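Local coordinates for protein beta-N-acetylhexosaminidase (Arthrobacter aurescens, PDB 3RCN) that probably hydrolyses terminal non-reducing N-acetyl-D-hexosamine residues of N-acetyl-beta-D-hexosaminides, as a member of glycosyl hydrolase family 20, at residues A[39-44]-A[93-98]; A[76-81]-A[139-144]; A[210-215]-A[273-278]; A[417-422]-A[467-472]. All coordinates share one frame; numbering follows the deposited sequence.

Contact 1. Residues A[39-44]-A[93-98]. With SO4 (sulfate ion), chain I.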
loop_
_atom_site.group_PDB
_atom_site.type_symbol
_atom_site.label_atom_id
_atom_site.label_comp_id
_atom_site.label_asym_id
_atom_site.label_seq_id
_atom_site.Cartn_x
_atom_site.Cartn_y
_atom_site.Cartn_z
ATOM N N ARG A 39 -21.684 16.840 6.767
ATOM C CA ARG A 39 -21.223 16.862 5.380
ATOM C C ARG A 39 -19.868 16.181 5.256
ATOM O O ARG A 39 -19.558 15.585 4.225
ATOM C CB ARG A 39 -21.140 18.284 4.840
ATOM C CG ARG A 39 -22.413 19.091 5.017
ATOM C CD ARG A 39 -23.237 19.093 3.755
ATOM N NE ARG A 39 -24.641 19.448 3.983
ATOM C CZ ARG A 39 -25.091 20.688 4.162
ATOM N NH1 ARG A 39 -24.245 21.713 4.163
ATOM N NH2 ARG A 39 -26.388 20.899 4.352
ATOM N N GLY A 40 -19.063 16.259 6.312
ATOM C CA GLY A 40 -17.771 15.601 6.320
ATOM C C GLY A 40 -17.905 14.102 6.113
ATOM O O GLY A 40 -17.347 13.544 5.158
ATOM N N PRO A 41 -18.669 13.435 6.987
ATOM C CA PRO A 41 -18.911 12.001 6.810
ATOM C C PRO A 41 -19.637 11.659 5.500
ATOM O O PRO A 41 -19.408 10.568 4.960
ATOM C CB PRO A 41 -19.777 11.652 8.012
ATOM C CG PRO A 41 -19.315 12.610 9.065
ATOM C CD PRO A 41 -19.060 13.897 8.328
ATOM N N ARG A 42 -20.492 12.551 5.000
ATOM C CA ARG A 42 -21.160 12.298 3.726
ATOM C C ARG A 42 -20.119 12.133 2.612
ATOM O O ARG A 42 -20.226 11.237 1.771
ATOM C CB ARG A 42 -22.141 13.413 3.370
ATOM C CG ARG A 42 -22.820 13.221 2.008
ATOM C CD ARG A 42 -22.927 14.526 1.254
ATOM N NE ARG A 42 -24.280 15.074 1.270
ATOM C CZ ARG A 42 -24.566 16.375 1.222
ATOM N NH1 ARG A 42 -23.589 17.274 1.167
ATOM N NH2 ARG A 42 -25.829 16.782 1.241
ATOM N N ARG A 43 -19.111 13.003 2.617
ATOM C CA ARG A 43 -18.034 12.936 1.633
ATOM C C ARG A 43 -17.284 11.608 1.700
ATOM O O ARG A 43 -17.025 10.982 0.672
ATOM C CB ARG A 43 -17.067 14.113 1.798
ATOM C CG ARG A 43 -17.672 15.462 1.425
ATOM C CD ARG A 43 -16.651 16.599 1.478
ATOM N NE ARG A 43 -16.267 16.910 2.847
ATOM C CZ ARG A 43 -16.762 17.929 3.540
ATOM N NH1 ARG A 43 -17.651 18.749 2.989
ATOM N NH2 ARG A 43 -16.362 18.136 4.778
ATOM N N TRP A 44 -16.945 11.168 2.906
ATOM C CA TRP A 44 -16.214 9.921 3.054
ATOM C C TRP A 44 -17.014 8.726 2.532
ATOM O O TRP A 44 -16.476 7.876 1.826
ATOM C CB TRP A 44 -15.798 9.668 4.499
ATOM C CG TRP A 44 -15.146 8.355 4.622
ATOM C CD1 TRP A 44 -13.832 8.069 4.408
ATOM C CD2 TRP A 44 -15.784 7.117 4.928
ATOM N NE1 TRP A 44 -13.606 6.728 4.588
ATOM C CE2 TRP A 44 -14.793 6.121 4.899
ATOM C CE3 TRP A 44 -17.096 6.754 5.228
ATOM C CZ2 TRP A 44 -15.076 4.783 5.155
ATOM C CZ3 TRP A 44 -17.373 5.426 5.483
ATOM C CH2 TRP A 44 -16.370 4.458 5.444
ATOM N N GLY A 93 -24.796 12.424 17.080
ATOM C CA GLY A 93 -24.580 13.663 17.822
ATOM C C GLY A 93 -23.490 14.537 17.209
ATOM O O GLY A 93 -23.351 15.722 17.525
ATOM N N GLY A 94 -22.709 13.941 16.315
ATOM C CA GLY A 94 -21.655 14.658 15.629
ATOM C C GLY A 94 -21.093 13.912 14.427
ATOM O O GLY A 94 -21.528 12.808 14.095
ATOM N N ALA A 95 -20.118 14.536 13.781
ATOM C CA ALA A 95 -19.444 13.968 12.636
ATOM C C ALA A 95 -18.910 12.565 12.916
ATOM O O ALA A 95 -19.208 11.621 12.171
ATOM C CB ALA A 95 -18.329 14.878 12.196
ATOM N N ALA A 96 -18.126 12.425 13.979
ATOM C CA ALA A 96 -17.572 11.125 14.324
ATOM C C ALA A 96 -18.665 10.069 14.479
ATOM O O ALA A 96 -18.490 8.925 14.062
ATOM C CB ALA A 96 -16.741 11.211 15.585
ATOM N N GLY A 97 -19.792 10.448 15.072
ATOM C CA GLY A 97 -20.890 9.517 15.248
ATOM C C GLY A 97 -21.430 9.047 13.911
ATOM O O GLY A 97 -21.628 7.850 13.685
ATOM N N ALA A 98 -21.671 10.004 13.022
ATOM C CA ALA A 98 -22.168 9.720 11.685
ATOM C C ALA A 98 -21.174 8.835 10.940
ATOM O O ALA A 98 -21.557 7.955 10.181
ATOM C CB ALA A 98 -22.400 11.020 10.923
HETATM S S SO4 I . -18.976 21.630 4.654
HETATM O O1 SO4 I . -18.056 22.187 3.663
HETATM O O2 SO4 I . -20.035 20.881 3.979
HETATM O O3 SO4 I . -18.245 20.758 5.572
HETATM O O4 SO4 I . -19.580 22.714 5.419
#
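Every contact between residues 39-44 and 93-98 passes through one proline in the first turn of a helix: the ring of Pro41 points its CG corner at Ala95 and Ala98, one turn of the partner helix. This CG atom does most of the touching. It lies 3.3 Å from the backbone O of Ala95, and it reaches the CB of Ala98 at 3.9 Å and the CB of Ala95 at 4.0 Å. With only methyl groups and a pyrrolidine ring between them, the backbones come close, Pro41 CA and Ala95 CA being 6.2 Å apart. Arg43 leaves the same helix in another direction. Bent at chi3 (-70°), it lays a guanidinium face over Arg39 O, while NH1 and NH2 point edge-on to a sulfate through three weak hydrogen bonds; NH1 also forms a salt bridge with Asp56 of the second subunit. With an alanine at Arg43, that aspartate would probably keep only a long, weak ion pair to Arg42, and the sulfate would lose three weak bonds. Farther along, Trp44 meets Phe99 edge-to-face and rests on Ala102 and Leu106, extending the pairing of helices 39-53 and 95-109, while Arg42 NE binds Val32 O on strand 32-34, an outermost strand of the six-stranded sheet within this chain.

Contact 2. Residues A[76-81]-A[139-144]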
loop_
_atom_site.group_PDB
_atom_site.type_symbol
_atom_site.label_atom_id
_atom_site.label_comp_id
_atom_site.label_asym_id
_atom_site.label_seq_id
_atom_site.Cartn_x
_atom_site.Cartn_y
_atom_site.Cartn_z
ATOM N N ASP A 76 -24.669 11.354 22.247
ATOM C CA ASP A 76 -23.239 11.685 22.337
ATOM C C ASP A 76 -22.596 11.874 20.955
ATOM O O ASP A 76 -23.042 11.293 19.953
ATOM C CB ASP A 76 -22.466 10.610 23.112
ATOM C CG ASP A 76 -20.952 10.849 23.091
ATOM O OD1 ASP A 76 -20.235 10.137 22.345
ATOM O OD2 ASP A 76 -20.479 11.759 23.816
ATOM N N ALA A 77 -21.547 12.691 20.910
ATOM C CA ALA A 77 -20.822 12.983 19.669
ATOM C C ALA A 77 -20.324 11.756 18.893
ATOM O O ALA A 77 -20.334 11.771 17.673
ATOM C CB ALA A 77 -19.661 13.940 19.940
ATOM N N GLU A 78 -19.854 10.721 19.588
ATOM C CA GLU A 78 -19.358 9.510 18.923
ATOM C C GLU A 78 -20.444 8.454 18.798
ATOM O O GLU A 78 -20.187 7.342 18.358
ATOM C CB GLU A 78 -18.152 8.908 19.650
ATOM C CG GLU A 78 -16.821 9.617 19.408
ATOM C CD GLU A 78 -15.616 8.756 19.791
ATOM O OE1 GLU A 78 -15.631 8.172 20.898
ATOM O OE2 GLU A 78 -14.662 8.656 18.979
ATOM N N ALA A 79 -21.656 8.805 19.201
ATOM C CA ALA A 79 -22.768 7.865 19.232
ATOM C C ALA A 79 -23.688 8.047 18.020
ATOM O O ALA A 79 -23.812 9.146 17.482
ATOM C CB ALA A 79 -23.561 8.012 20.543
ATOM N N TYR A 80 -24.293 6.961 17.560
ATOM C CA TYR A 80 -25.220 7.053 16.443
ATOM C C TYR A 80 -26.381 6.079 16.585
ATOM O O TYR A 80 -26.329 5.121 17.352
ATOM C CB TYR A 80 -24.498 6.775 15.120
ATOM C CG TYR A 80 -24.120 5.333 15.004
ATOM C CD1 TYR A 80 -22.895 4.884 15.481
ATOM C CD2 TYR A 80 -25.002 4.409 14.471
ATOM C CE1 TYR A 80 -22.547 3.561 15.415
ATOM C CE2 TYR A 80 -24.660 3.073 14.401
ATOM C CZ TYR A 80 -23.424 2.661 14.868
ATOM O OH TYR A 80 -23.065 1.341 14.809
ATOM N N ARG A 81 -27.427 6.345 15.819
ATOM C CA ARG A 81 -28.542 5.434 15.683
ATOM C C ARG A 81 -28.674 5.127 14.191
ATOM O O ARG A 81 -28.529 6.026 13.358
ATOM C CB ARG A 81 -29.806 6.096 16.226
ATOM C CG ARG A 81 -30.936 5.141 16.527
ATOM C CD ARG A 81 -32.022 5.836 17.335
ATOM N NE ARG A 81 -32.504 7.043 16.664
ATOM C CZ ARG A 81 -32.316 8.282 17.119
ATOM N NH1 ARG A 81 -31.668 8.478 18.262
ATOM N NH2 ARG A 81 -32.787 9.326 16.439
ATOM N N GLY A 139 -13.601 6.262 25.457
ATOM C CA GLY A 139 -13.484 7.409 24.579
ATOM C C GLY A 139 -12.148 7.438 23.864
ATOM O O GLY A 139 -12.003 8.104 22.846
ATOM N N TYR A 140 -11.156 6.753 24.427
ATOM C CA TYR A 140 -9.849 6.686 23.811
ATOM C C TYR A 140 -9.596 5.225 23.458
ATOM O O TYR A 140 -9.371 4.401 24.353
ATOM C CB TYR A 140 -8.819 7.226 24.811
ATOM C CG TYR A 140 -7.364 7.164 24.387
ATOM C CD1 TYR A 140 -6.590 8.322 24.321
ATOM C CD2 TYR A 140 -6.751 5.949 24.092
ATOM C CE1 TYR A 140 -5.242 8.270 23.967
ATOM C CE2 TYR A 140 -5.409 5.891 23.729
ATOM C CZ TYR A 140 -4.662 7.060 23.663
ATOM O OH TYR A 140 -3.333 7.013 23.290
ATOM N N ARG A 141 -9.659 4.903 22.161
ATOM C CA ARG A 141 -9.438 3.536 21.707
ATOM C C ARG A 141 -8.272 3.562 20.727
ATOM O O ARG A 141 -8.416 3.938 19.559
ATOM C CB ARG A 141 -10.718 3.045 21.031
ATOM C CG ARG A 141 -11.973 3.347 21.864
ATOM C CD ARG A 141 -13.295 2.958 21.201
ATOM N NE ARG A 141 -13.563 3.724 19.988
ATOM C CZ ARG A 141 -13.921 5.009 19.955
ATOM N NH1 ARG A 141 -14.150 5.611 18.787
ATOM N NH2 ARG A 141 -14.052 5.700 21.077
ATOM N N GLY A 142 -7.127 3.099 21.211
ATOM C CA GLY A 142 -5.880 3.375 20.541
ATOM C C GLY A 142 -5.207 2.231 19.837
ATOM O O GLY A 142 -5.505 1.070 20.086
ATOM N N THR A 143 -4.229 2.581 19.014
ATOM C CA THR A 143 -3.244 1.643 18.523
ATOM C C THR A 143 -1.957 2.420 18.369
ATOM O O THR A 143 -1.945 3.554 17.870
ATOM C CB THR A 143 -3.614 1.058 17.134
ATOM O OG1 THR A 143 -4.823 0.297 17.232
ATOM C CG2 THR A 143 -2.506 0.163 16.638
HETATM N N MSE A 144 -0.865 1.801 18.772
HETATM C CA MSE A 144 0.435 2.384 18.529
HETATM C C MSE A 144 1.116 1.657 17.392
HETATM O O MSE A 144 1.009 0.445 17.248
HETATM C CB MSE A 144 1.301 2.295 19.761
HETATM C CG MSE A 144 2.471 3.222 19.701
HETATM SE SE MSE A 144 4.013 2.412 20.530
HETATM C CE MSE A 144 4.393 1.148 19.100
HETATM O O HOH W 1 -13.466 10.251 22.378
#
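Glu78 and Arg141 approach from opposite directions, the glutamate with CG anti to its carbonyl carbon (chi1 -78°) and extended beyond, the arginine turned at chi3 (-65°) to present the end of its guanidinium. The result is an end-on, two-nitrogen salt bridge: Arg141 NH2 donates to Glu78 OE1 at 2.9 Å, and NH1 gives an almost straight bond to OE2 at 3.1 Å. The pairing is not coplanar. Carboxylate and guanidinium planes differ by 52°, with OE1 met on its syn side but OE2 from well above the carboxylate plane. A water donates to Gly139 O at 2.6 Å and, weakly, to Glu78 OE1, a second link between the segments.

Glu78 sits in a type I turn from Asp76 to Ala79. Asp76 OD1 takes the Glu78 N-H at 2.8 Å, an Asx turn that fixes the backbone from which the glutamate springs. On the other side, Arg141 is also held by Phe138 O through NH2 and Lys168 O through NE, which probably restricts the rotation of its guanidinium. Asn170 ND2 binds both Glu78 OE2 and Gly139 O. The bridge thus ties the turn leading into strand 80-84 of the N-terminal sheet to barrel strand 140-146, which lies between the parallel strands 171-178 and 449-456, with Tyr100 of helix 95-109 against both charged side chains.

Contact 3. Residues A[210-215]-A[273-278]. With SO4 (sulfate ion), chain B.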
loop_
_atom_site.group_PDB
_atom_site.type_symbol
_atom_site.label_atom_id
_atom_site.label_comp_id
_atom_site.label_asym_id
_atom_site.label_seq_id
_atom_site.Cartn_x
_atom_site.Cartn_y
_atom_site.Cartn_z
ATOM N N GLY A 210 22.662 -12.270 18.495
ATOM C CA GLY A 210 23.807 -11.587 17.912
ATOM C C GLY A 210 24.089 -11.865 16.441
ATOM O O GLY A 210 25.247 -11.970 16.036
ATOM N N VAL A 211 23.037 -11.980 15.636
ATOM C CA VAL A 211 23.198 -12.188 14.202
ATOM C C VAL A 211 22.528 -11.051 13.442
ATOM O O VAL A 211 21.496 -10.538 13.868
ATOM C CB VAL A 211 22.656 -13.578 13.745
ATOM C CG1 VAL A 211 21.450 -13.985 14.573
ATOM C CG2 VAL A 211 22.320 -13.583 12.236
ATOM N N PHE A 212 23.127 -10.667 12.318
ATOM C CA PHE A 212 22.696 -9.500 11.552
ATOM C C PHE A 212 22.404 -9.806 10.082
ATOM O O PHE A 212 22.942 -10.757 9.515
ATOM C CB PHE A 212 23.755 -8.406 11.652
ATOM C CG PHE A 212 23.897 -7.844 13.024
ATOM C CD1 PHE A 212 24.684 -8.480 13.971
ATOM C CD2 PHE A 212 23.233 -6.680 13.378
ATOM C CE1 PHE A 212 24.807 -7.955 15.254
ATOM C CE2 PHE A 212 23.356 -6.156 14.650
ATOM C CZ PHE A 212 24.142 -6.798 15.588
ATOM N N ASP A 213 21.562 -8.989 9.463
ATOM C CA ASP A 213 21.086 -9.303 8.113
ATOM C C ASP A 213 21.858 -8.644 6.956
ATOM O O ASP A 213 21.512 -8.848 5.801
ATOM C CB ASP A 213 19.595 -8.976 7.984
ATOM C CG ASP A 213 19.314 -7.484 8.092
ATOM O OD1 ASP A 213 20.278 -6.685 8.109
ATOM O OD2 ASP A 213 18.129 -7.109 8.161
ATOM N N GLY A 214 22.864 -7.826 7.256
ATOM C CA GLY A 214 23.662 -7.198 6.212
ATOM C C GLY A 214 22.904 -6.227 5.312
ATOM O O GLY A 214 23.445 -5.742 4.321
ATOM N N ARG A 215 21.650 -5.937 5.649
ATOM C CA ARG A 215 20.771 -5.168 4.768
ATOM C C ARG A 215 20.454 -3.778 5.332
ATOM O O ARG A 215 19.793 -3.654 6.361
ATOM C CB ARG A 215 19.465 -5.945 4.539
ATOM C CG ARG A 215 18.486 -5.337 3.526
ATOM C CD ARG A 215 17.101 -5.969 3.677
ATOM N NE ARG A 215 16.118 -5.444 2.729
ATOM C CZ ARG A 215 15.743 -6.069 1.610
ATOM N NH1 ARG A 215 16.275 -7.248 1.291
ATOM N NH2 ARG A 215 14.832 -5.518 0.805
ATOM N N VAL A 273 23.672 5.280 13.659
ATOM C CA VAL A 273 22.329 4.806 14.005
ATOM C C VAL A 273 22.442 3.369 14.543
ATOM O O VAL A 273 23.186 2.560 13.997
ATOM C CB VAL A 273 21.359 4.865 12.801
ATOM C CG1 VAL A 273 19.992 4.339 13.200
ATOM C CG2 VAL A 273 21.228 6.282 12.273
ATOM N N TRP A 274 21.745 3.052 15.630
ATOM C CA TRP A 274 21.910 1.730 16.248
ATOM C C TRP A 274 21.431 0.616 15.329
ATOM O O TRP A 274 20.383 0.740 14.721
ATOM C CB TRP A 274 21.169 1.641 17.582
ATOM C CG TRP A 274 21.914 0.839 18.612
ATOM C CD1 TRP A 274 23.273 0.612 18.660
ATOM C CD2 TRP A 274 21.355 0.160 19.747
ATOM N NE1 TRP A 274 23.582 -0.162 19.759
ATOM C CE2 TRP A 274 22.427 -0.448 20.442
ATOM C CE3 TRP A 274 20.055 0.007 20.242
ATOM C CZ2 TRP A 274 22.231 -1.197 21.600
ATOM C CZ3 TRP A 274 19.863 -0.739 21.398
ATOM C CH2 TRP A 274 20.944 -1.325 22.062
ATOM N N THR A 275 22.205 -0.461 15.212
ATOM C CA THR A 275 21.790 -1.599 14.385
ATOM C C THR A 275 21.128 -2.784 15.115
ATOM O O THR A 275 20.766 -3.783 14.480
ATOM C CB THR A 275 22.941 -2.125 13.493
ATOM O OG1 THR A 275 23.905 -2.800 14.299
ATOM C CG2 THR A 275 23.602 -0.988 12.763
ATOM N N ARG A 276 20.952 -2.682 16.430
ATOM C CA ARG A 276 20.404 -3.808 17.188
ATOM C C ARG A 276 19.208 -3.400 18.016
ATOM O O ARG A 276 18.906 -2.210 18.142
ATOM C CB ARG A 276 21.461 -4.478 18.066
ATOM C CG ARG A 276 22.269 -3.512 18.914
ATOM C CD ARG A 276 22.780 -4.174 20.181
ATOM N NE ARG A 276 21.717 -4.349 21.171
ATOM C CZ ARG A 276 21.934 -4.598 22.461
ATOM N NH1 ARG A 276 23.177 -4.693 22.923
ATOM N NH2 ARG A 276 20.914 -4.739 23.294
ATOM N N TRP A 277 18.497 -4.400 18.531
ATOM C CA TRP A 277 17.337 -4.150 19.380
ATOM C C TRP A 277 17.710 -4.026 20.864
ATOM O O TRP A 277 18.877 -4.146 21.233
ATOM C CB TRP A 277 16.284 -5.249 19.184
ATOM C CG TRP A 277 16.063 -5.637 17.707
ATOM C CD1 TRP A 277 16.094 -6.896 17.187
ATOM C CD2 TRP A 277 15.802 -4.756 16.596
ATOM N NE1 TRP A 277 15.865 -6.857 15.838
ATOM C CE2 TRP A 277 15.688 -5.556 15.449
ATOM C CE3 TRP A 277 15.657 -3.371 16.465
ATOM C CZ2 TRP A 277 15.429 -5.020 14.183
ATOM C CZ3 TRP A 277 15.404 -2.842 15.212
ATOM C CH2 TRP A 277 15.294 -3.663 14.088
ATOM N N GLY A 278 16.703 -3.786 21.699
ATOM C CA GLY A 278 16.858 -3.826 23.141
ATOM C C GLY A 278 17.073 -2.466 23.762
ATOM O O GLY A 278 16.780 -1.440 23.146
HETATM S S SO4 B . 12.797 -2.517 2.198
HETATM O O1 SO4 B . 13.981 -1.812 2.689
HETATM O O2 SO4 B . 12.660 -2.294 0.764
HETATM O O3 SO4 B . 12.966 -3.941 2.463
HETATM O O4 SO4 B . 11.599 -2.038 2.884
#
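Phe212 and Arg276 mark the nearest approach of two irregular loops, their CA atoms 8.3 Å apart, and no hydrogen bond joins the segments. Positive phi at Gly210 and Gly214 bends the first loop on either side of Phe212. An Asx turn, in which Asp213 OD1 accepts from Arg215 N at 2.9 Å, shapes its end. From this frame a chi1 of -67° swings the Phe212 ring to the side of the backbone N, opposite the carbonyl carbon, and toward the second loop, where it crosses the Thr275 side chain at about a right angle. The ring carbon CE2 meets Thr275 OG1 at 3.4 Å and Thr275 O at 3.5 Å, and brushes Arg276 CB at 4.3 Å. Replacing Phe212 with alanine would probably uncover the Thr275 hydroxyl and open a gap over the start of the Arg276 side chain.

Beyond CB, Arg276 turns back on its own loop. Arg276 NE and NH2 grip Trp277 O side-on, at 2.8 and 3.0 Å, with that oxygen in the guanidinium plane. Its aliphatic CG lies over one face of Trp274, and its guanidinium makes a cation-pi contact with Trp207. Arg276 NH1 and Trp274 NE1 bind a glycerol weakly, consistent with a pocket near the predicted proton donor Glu316. At the far end of the first loop, Arg215 NH2 holds a sulfate through O3 at 3.0 Å, and its NH1 forms a salt bridge with Asp462 of the second subunit. The contact thus joins the loop between strands 198-199 and 217-218 to the one between helices 251-256 and 288-304, and Val273 and Trp277 pack on Arg199 in strand 198-199.

Contact 4. Residues A[417-422]-A[467-472]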
loop_
_atom_site.group_PDB
_atom_site.type_symbol
_atom_site.label_atom_id
_atom_site.label_comp_id
_atom_site.label_asym_id
_atom_site.label_seq_id
_atom_site.Cartn_x
_atom_site.Cartn_y
_atom_site.Cartn_z
ATOM N N ASP A 417 6.237 -22.938 15.761
ATOM C CA ASP A 417 5.731 -22.603 14.430
ATOM C C ASP A 417 5.354 -21.137 14.193
ATOM O O ASP A 417 5.159 -20.723 13.053
ATOM C CB ASP A 417 4.599 -23.536 14.029
ATOM C CG ASP A 417 5.113 -24.891 13.582
ATOM O OD1 ASP A 417 5.466 -25.029 12.386
ATOM O OD2 ASP A 417 5.191 -25.807 14.434
ATOM N N GLU A 418 5.285 -20.347 15.258
ATOM C CA GLU A 418 5.059 -18.913 15.126
ATOM C C GLU A 418 6.371 -18.223 14.719
ATOM O O GLU A 418 7.441 -18.571 15.217
ATOM C CB GLU A 418 4.525 -18.328 16.443
ATOM C CG GLU A 418 3.237 -18.969 16.970
ATOM C CD GLU A 418 2.091 -18.917 15.959
ATOM O OE1 GLU A 418 1.824 -17.820 15.412
ATOM O OE2 GLU A 418 1.461 -19.973 15.704
ATOM N N PRO A 419 6.294 -17.256 13.794
ATOM C CA PRO A 419 7.471 -16.511 13.310
ATOM C C PRO A 419 8.139 -15.582 14.353
ATOM O O PRO A 419 7.446 -14.791 14.971
ATOM C CB PRO A 419 6.903 -15.680 12.145
ATOM C CG PRO A 419 5.435 -15.586 12.413
ATOM C CD PRO A 419 5.058 -16.872 13.089
ATOM N N VAL A 420 9.463 -15.661 14.493
ATOM C CA VAL A 420 10.233 -14.869 15.461
ATOM C C VAL A 420 9.500 -14.681 16.791
ATOM O O VAL A 420 9.125 -13.555 17.139
ATOM C CB VAL A 420 10.590 -13.481 14.896
ATOM C CG1 VAL A 420 11.735 -12.853 15.689
ATOM C CG2 VAL A 420 10.949 -13.584 13.420
ATOM N N PRO A 421 9.272 -15.782 17.527
ATOM C CA PRO A 421 8.484 -15.706 18.763
ATOM C C PRO A 421 9.181 -14.930 19.882
ATOM O O PRO A 421 10.312 -15.237 20.260
ATOM C CB PRO A 421 8.337 -17.172 19.155
ATOM C CG PRO A 421 9.561 -17.814 18.617
ATOM C CD PRO A 421 9.841 -17.123 17.316
ATOM N N VAL A 422 8.458 -13.975 20.457
ATOM C CA VAL A 422 8.983 -13.124 21.508
ATOM C C VAL A 422 7.853 -12.734 22.447
ATOM O O VAL A 422 6.686 -12.736 22.062
ATOM C CB VAL A 422 9.639 -11.825 20.963
ATOM C CG1 VAL A 422 10.918 -12.128 20.190
ATOM C CG2 VAL A 422 8.656 -11.018 20.121
ATOM N N VAL A 467 3.496 -6.762 9.741
ATOM C CA VAL A 467 2.718 -5.954 10.661
ATOM C C VAL A 467 1.246 -6.382 10.690
ATOM O O VAL A 467 0.611 -6.411 11.753
ATOM C CB VAL A 467 2.835 -4.452 10.332
ATOM C CG1 VAL A 467 1.719 -3.674 11.018
ATOM C CG2 VAL A 467 4.224 -3.920 10.733
ATOM N N GLN A 468 0.704 -6.731 9.526
ATOM C CA GLN A 468 -0.693 -7.171 9.435
ATOM C C GLN A 468 -0.901 -8.506 10.146
ATOM O O GLN A 468 -1.934 -8.756 10.778
ATOM C CB GLN A 468 -1.126 -7.280 7.972
ATOM C CG GLN A 468 -1.171 -5.944 7.263
ATOM C CD GLN A 468 -1.626 -6.076 5.835
ATOM O OE1 GLN A 468 -1.439 -7.120 5.205
ATOM N NE2 GLN A 468 -2.242 -5.021 5.311
ATOM N N PHE A 469 0.100 -9.363 10.022
ATOM C CA PHE A 469 0.065 -10.662 10.636
ATOM C C PHE A 469 0.027 -10.454 12.159
ATOM O O PHE A 469 -0.750 -11.094 12.877
ATOM C CB PHE A 469 1.295 -11.456 10.190
ATOM C CG PHE A 469 1.428 -12.792 10.855
ATOM C CD1 PHE A 469 2.077 -12.912 12.079
ATOM C CD2 PHE A 469 0.907 -13.930 10.265
ATOM C CE1 PHE A 469 2.196 -14.142 12.697
ATOM C CE2 PHE A 469 1.027 -15.157 10.880
ATOM C CZ PHE A 469 1.670 -15.262 12.100
ATOM N N ALA A 470 0.862 -9.540 12.643
ATOM C CA ALA A 470 0.955 -9.269 14.073
ATOM C C ALA A 470 -0.335 -8.656 14.584
ATOM O O ALA A 470 -0.860 -9.071 15.608
ATOM C CB ALA A 470 2.140 -8.348 14.374
ATOM N N ALA A 471 -0.858 -7.680 13.856
ATOM C CA ALA A 471 -1.992 -6.915 14.354
ATOM C C ALA A 471 -3.301 -7.679 14.288
ATOM O O ALA A 471 -4.191 -7.468 15.112
ATOM C CB ALA A 471 -2.110 -5.585 13.612
ATOM N N PHE A 472 -3.445 -8.553 13.302
ATOM C CA PHE A 472 -4.737 -9.212 13.113
ATOM C C PHE A 472 -4.632 -10.715 13.169
ATOM O O PHE A 472 -3.602 -11.275 12.785
ATOM C CB PHE A 472 -5.374 -8.768 11.802
ATOM C CG PHE A 472 -5.767 -7.333 11.800
ATOM C CD1 PHE A 472 -6.962 -6.934 12.379
ATOM C CD2 PHE A 472 -4.928 -6.372 11.251
ATOM C CE1 PHE A 472 -7.334 -5.606 12.400
ATOM C CE2 PHE A 472 -5.294 -5.039 11.261
ATOM C CZ PHE A 472 -6.501 -4.650 11.839
#
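Pro419 and Phe469 come at each other from opposite directions, and the proline's CG meets the outer end of the phenyl ring, 3.6 Å from CE1 and 3.8 Å from CZ. The neighbouring ring carbon of Pro419, CD, adds a contact of 3.9 Å to Phe469 CZ. The approach to the ring is oblique. Glu418 supplies the second, looser touch: its OE1 lies near the plane of the ring at the edge, 4.2 Å from Phe469 CZ, with the carboxylate turned only 20° from the ring plane. No hydrogen bond crosses between the segments.

What places these groups differs on the two sides. Phe469 has CG anti to the backbone N (chi1 175°), which sends the ring out from the helix across to the loop. The helical turn that carries it is held by two backbone bonds that span it, Ala471 N to Val467 O and Phe472 N to Gln468 O, both 2.9 Å. In the loop, Glu418 is bent at chi2 (-57°), which brings its carboxylate round beside the proline. A second shell then closes in: Arg514 forms a salt bridge with Glu418 OE2 and also packs against Phe469, and Pro519 touches the glutamate.

The chemistry is therefore mainly apolar, two buried hydrocarbon rings joining the loop before strand 422-423 to helix 464-471 in the catalytic domain. An acidic oxygen at the positive rim of an aromatic ring is probably mildly favourable, but the charge of the buried Glu418 is probably balanced chiefly by Arg514.

In the fold
Contacts 1 and 2 adjoin through helix 95-109, whose Ala96 CB lies 4.1 Å from Glu78 CG and whose Gly97 O lies 3.4 Å from Tyr80 CB. Along the chain their segments alternate; contact 1 and segment 76-81 lie in the N-terminal region, while segment 139-144 carries contact 2 into the barrel. Contacts 3 and 4 lie across the chain's centre from this pair, about 19 Å apart between centres, with nearest atoms about 7 Å apart. Contacts 1 and 3 are about 45 Å apart between centres, yet each places an arginine in a salt bridge with the second subunit and beside a sulfate. Contact 3 is also nearest the predicted active site: the Arg276 side chain is about 9 Å from that of Glu316.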